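Local coordinates for OBCA, Oxalate Biosynthetic Component A (Burkholderia glumae, PDB 4NNB), which is a multidomain protein that joins an N-terminal domain to a TIM-barrel-type domain and holds a magnesium ion and oxaloacetate, at residues V56-H68 / E153-E165. Residues are numbered along the deposited sequence; the frame is centred on the assembly and turned at random.
Sequences VVPAGGRLLQVGH and ERQHHYLPPALIE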
# COMPACT_ATOMS: atom_id res chain seq x y z
N VAL A 56 20.29 -12.57 -1.57
CA VAL A 56 21.18 -13.71 -1.82
C VAL A 56 20.55 -15.01 -1.35
O VAL A 56 20.04 -15.08 -0.23
CB VAL A 56 22.56 -13.51 -1.13
CG1 VAL A 56 23.34 -14.81 -1.12
CG2 VAL A 56 23.36 -12.42 -1.82
N VAL A 57 20.56 -16.04 -2.20
CA VAL A 57 20.04 -17.35 -1.81
C VAL A 57 21.02 -18.48 -2.11
O VAL A 57 21.76 -18.43 -3.10
CB VAL A 57 18.68 -17.65 -2.50
CG1 VAL A 57 17.58 -16.80 -1.90
CG2 VAL A 57 18.79 -17.45 -4.00
N PRO A 58 21.03 -19.51 -1.26
CA PRO A 58 21.83 -20.72 -1.50
C PRO A 58 21.19 -21.60 -2.56
O PRO A 58 20.15 -21.25 -3.12
CB PRO A 58 21.79 -21.44 -0.15
CG PRO A 58 20.52 -20.98 0.48
CD PRO A 58 20.37 -19.54 0.06
N ALA A 59 21.81 -22.75 -2.84
CA ALA A 59 21.23 -23.70 -3.79
C ALA A 59 19.98 -24.34 -3.19
O ALA A 59 19.77 -24.29 -1.98
CB ALA A 59 22.25 -24.76 -4.16
N GLY A 60 19.15 -24.93 -4.05
CA GLY A 60 17.97 -25.65 -3.59
C GLY A 60 16.63 -25.05 -3.98
O GLY A 60 15.58 -25.59 -3.62
N GLY A 61 16.66 -23.94 -4.71
CA GLY A 61 15.43 -23.30 -5.16
C GLY A 61 14.84 -24.08 -6.32
O GLY A 61 15.46 -25.02 -6.81
N ARG A 62 13.62 -23.71 -6.74
CA ARG A 62 13.05 -24.24 -7.97
C ARG A 62 12.67 -23.10 -8.90
O ARG A 62 12.19 -22.04 -8.46
CB ARG A 62 11.84 -25.15 -7.70
CG ARG A 62 12.12 -26.42 -6.90
CD ARG A 62 12.94 -27.43 -7.70
NE ARG A 62 13.24 -28.63 -6.93
CZ ARG A 62 14.21 -28.74 -6.03
NH1 ARG A 62 15.00 -27.70 -5.75
NH2 ARG A 62 14.39 -29.89 -5.39
N LEU A 63 12.89 -23.31 -10.20
CA LEU A 63 12.59 -22.30 -11.21
C LEU A 63 11.68 -22.89 -12.26
O LEU A 63 11.96 -23.96 -12.81
CB LEU A 63 13.88 -21.80 -11.87
CG LEU A 63 13.74 -20.88 -13.10
CD1 LEU A 63 13.19 -19.51 -12.72
CD2 LEU A 63 15.07 -20.73 -13.84
N LEU A 64 10.57 -22.20 -12.52
CA LEU A 64 9.70 -22.54 -13.63
C LEU A 64 9.95 -21.51 -14.73
O LEU A 64 9.65 -20.32 -14.56
CB LEU A 64 8.22 -22.53 -13.21
CG LEU A 64 7.23 -22.93 -14.32
CD1 LEU A 64 7.57 -24.33 -14.87
CD2 LEU A 64 5.76 -22.85 -13.85
N GLN A 65 10.49 -21.97 -15.86
CA GLN A 65 10.94 -21.05 -16.90
C GLN A 65 10.45 -21.45 -18.28
O GLN A 65 10.56 -22.61 -18.68
CB GLN A 65 12.47 -20.94 -16.84
CG GLN A 65 13.17 -20.89 -18.19
CD GLN A 65 14.66 -20.62 -18.04
OE1 GLN A 65 15.31 -21.12 -17.12
NE2 GLN A 65 15.21 -19.82 -18.95
N VAL A 66 9.89 -20.49 -19.01
CA VAL A 66 9.42 -20.72 -20.38
C VAL A 66 9.81 -19.55 -21.26
O VAL A 66 9.53 -18.39 -20.93
CB VAL A 66 7.89 -20.86 -20.46
CG1 VAL A 66 7.46 -21.03 -21.91
CG2 VAL A 66 7.38 -22.02 -19.62
N GLY A 67 10.46 -19.85 -22.39
CA GLY A 67 10.83 -18.85 -23.38
C GLY A 67 11.51 -17.63 -22.79
O GLY A 67 11.01 -16.51 -22.94
N HIS A 68 12.64 -17.83 -22.13
CA HIS A 68 13.21 -16.76 -21.32
C HIS A 68 14.73 -16.72 -21.22
O HIS A 68 15.27 -16.16 -20.26
CB HIS A 68 12.62 -16.83 -19.91
CG HIS A 68 12.13 -15.52 -19.40
ND1 HIS A 68 12.96 -14.60 -18.81
CD2 HIS A 68 10.89 -14.98 -19.40
CE1 HIS A 68 12.25 -13.54 -18.46
NE2 HIS A 68 10.99 -13.74 -18.80
N GLU A 153 2.40 -16.99 -21.95
CA GLU A 153 3.33 -17.91 -22.59
C GLU A 153 4.66 -17.99 -21.84
O GLU A 153 4.99 -19.03 -21.26
CB GLU A 153 3.57 -17.50 -24.04
CG GLU A 153 2.69 -16.35 -24.52
CD GLU A 153 3.15 -14.99 -24.00
OE1 GLU A 153 4.38 -14.78 -23.89
OE2 GLU A 153 2.28 -14.15 -23.69
N ARG A 154 5.40 -16.88 -21.82
CA ARG A 154 6.71 -16.83 -21.17
C ARG A 154 6.62 -16.56 -19.67
O ARG A 154 5.63 -15.99 -19.19
CB ARG A 154 7.56 -15.73 -21.81
CG ARG A 154 7.52 -15.72 -23.33
CD ARG A 154 8.30 -14.52 -23.89
NE ARG A 154 8.27 -14.47 -25.34
CZ ARG A 154 9.19 -15.03 -26.12
NH1 ARG A 154 10.22 -15.67 -25.59
NH2 ARG A 154 9.08 -14.94 -27.44
N GLN A 155 7.66 -16.95 -18.93
CA GLN A 155 7.77 -16.66 -17.50
C GLN A 155 9.13 -17.12 -16.99
O GLN A 155 9.78 -17.99 -17.57
CB GLN A 155 6.67 -17.38 -16.69
CG GLN A 155 6.93 -18.86 -16.51
CD GLN A 155 5.72 -19.64 -16.05
OE1 GLN A 155 5.23 -20.52 -16.76
NE2 GLN A 155 5.24 -19.34 -14.85
N HIS A 156 9.54 -16.53 -15.87
CA HIS A 156 10.77 -16.90 -15.22
C HIS A 156 10.52 -16.74 -13.73
O HIS A 156 10.86 -15.71 -13.14
CB HIS A 156 11.90 -15.98 -15.68
CG HIS A 156 13.26 -16.47 -15.32
ND1 HIS A 156 13.85 -16.20 -14.10
CD2 HIS A 156 14.15 -17.23 -16.01
CE1 HIS A 156 15.05 -16.77 -14.06
NE2 HIS A 156 15.24 -17.40 -15.20
N HIS A 157 9.89 -17.76 -13.14
CA HIS A 157 9.39 -17.66 -11.78
C HIS A 157 10.08 -18.62 -10.83
O HIS A 157 10.07 -19.84 -11.04
CB HIS A 157 7.86 -17.85 -11.77
CG HIS A 157 7.12 -16.75 -12.46
ND1 HIS A 157 5.83 -16.90 -12.92
CD2 HIS A 157 7.48 -15.48 -12.76
CE1 HIS A 157 5.43 -15.77 -13.48
NE2 HIS A 157 6.42 -14.90 -13.40
N TYR A 158 10.65 -18.06 -9.76
CA TYR A 158 11.52 -18.79 -8.84
C TYR A 158 10.97 -18.86 -7.41
O TYR A 158 10.45 -17.88 -6.87
CB TYR A 158 12.91 -18.13 -8.84
CG TYR A 158 13.91 -18.65 -7.83
CD1 TYR A 158 13.99 -18.10 -6.55
CD2 TYR A 158 14.79 -19.67 -8.15
CE1 TYR A 158 14.91 -18.56 -5.63
CE2 TYR A 158 15.71 -20.15 -7.24
CZ TYR A 158 15.77 -19.59 -5.98
OH TYR A 158 16.69 -20.06 -5.08
N LEU A 159 11.09 -20.04 -6.79
CA LEU A 159 10.77 -20.22 -5.38
C LEU A 159 12.08 -20.51 -4.62
O LEU A 159 12.87 -21.34 -5.07
CB LEU A 159 9.78 -21.37 -5.22
CG LEU A 159 8.48 -21.24 -6.01
CD1 LEU A 159 7.57 -22.45 -5.83
CD2 LEU A 159 7.74 -19.95 -5.65
N PRO A 160 12.32 -19.83 -3.48
CA PRO A 160 13.59 -19.95 -2.75
C PRO A 160 13.74 -21.26 -1.97
O PRO A 160 12.73 -21.90 -1.66
CB PRO A 160 13.51 -18.77 -1.76
CG PRO A 160 12.05 -18.65 -1.48
CD PRO A 160 11.39 -18.89 -2.82
N PRO A 161 14.99 -21.64 -1.64
CA PRO A 161 15.26 -22.91 -0.95
C PRO A 161 14.42 -23.12 0.31
O PRO A 161 13.94 -24.22 0.51
CB PRO A 161 16.74 -22.77 -0.57
CG PRO A 161 17.31 -21.95 -1.67
CD PRO A 161 16.23 -20.94 -2.01
N ALA A 162 14.24 -22.09 1.13
CA ALA A 162 13.46 -22.23 2.37
C ALA A 162 12.00 -22.62 2.11
O ALA A 162 11.40 -23.37 2.88
CB ALA A 162 13.53 -20.95 3.19
N LEU A 163 11.43 -22.10 1.02
CA LEU A 163 10.07 -22.49 0.64
C LEU A 163 10.07 -23.93 0.13
O LEU A 163 9.20 -24.72 0.49
CB LEU A 163 9.52 -21.55 -0.42
CG LEU A 163 8.04 -21.74 -0.75
CD1 LEU A 163 7.23 -21.67 0.53
CD2 LEU A 163 7.58 -20.65 -1.72
N ILE A 164 11.05 -24.27 -0.70
CA ILE A 164 11.13 -25.60 -1.29
C ILE A 164 11.36 -26.65 -0.22
O ILE A 164 10.78 -27.74 -0.25
CB ILE A 164 12.23 -25.66 -2.36
CG1 ILE A 164 11.86 -24.75 -3.54
CG2 ILE A 164 12.43 -27.08 -2.85
CD1 ILE A 164 10.44 -24.98 -4.07
N GLU A 165 12.22 -26.31 0.74
CA GLU A 165 12.49 -27.19 1.88
C GLU A 165 11.24 -27.43 2.71
O GLU A 165 10.99 -28.56 3.14
CB GLU A 165 13.64 -26.62 2.73
CG GLU A 165 14.99 -26.78 2.05
CD GLU A 165 16.06 -25.84 2.57
OE1 GLU A 165 15.78 -25.05 3.51
OE2 GLU A 165 17.18 -25.88 2.03
O HOH W 1 18.65 -21.60 -5.53
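Six backbone hydrogen bonds join strand 62-66 to strand 155-159 in antiparallel register, two each between Arg62 and Leu159, Leu64 and His157, and Val66 and Gln155; the straightest, His157 N to Leu64 O, spans 2.9 Å at 176°. Beyond them, Arg154 reaches out extended and its NH1 donates to Gly67 O (2.9 Å), which lies in the guanidinium plane.

Leu63, Gln65, His156 and Tyr158 lie on one face of the sheet. His156 takes part in two CH-pi contacts: Leu63 CD1 sits over its ring, 3.7 Å from the centroid, and His156 CB lies over the centre of the His68 ring, 3.6 Å from that centroid. With CG anti to the backbone N (chi1 -166°), the His156 ring stands beside the Gln65 side chain. On the opposite face, with Arg62 and Val66, Leu64 CD2 packs on the Gln155 amide. Ile164 CD1 touches Arg62 CG at 3.6 Å, and its CG2 lies over one face of the guanidinium, toward the rim.

At the turn, one water accepts from Tyr158 OH (2.5 Å) and Gly61 N and donates to Pro58 O. Gly61 CA passes close to Tyr158 OH (3.5 Å), and Pro161 CG packs against Pro58, 3.3 Å from its carbonyl O.

Both segments belong to the N-terminal domain, where strand 62-66 is the centre of a small antiparallel sheet, between 155-159 and 184-185. Helix 172-180 meets Arg62, Leu159 and Ile164, Glu179 forming a salt bridge with Arg62, and helix 125-137 packs on Leu159 and Leu163.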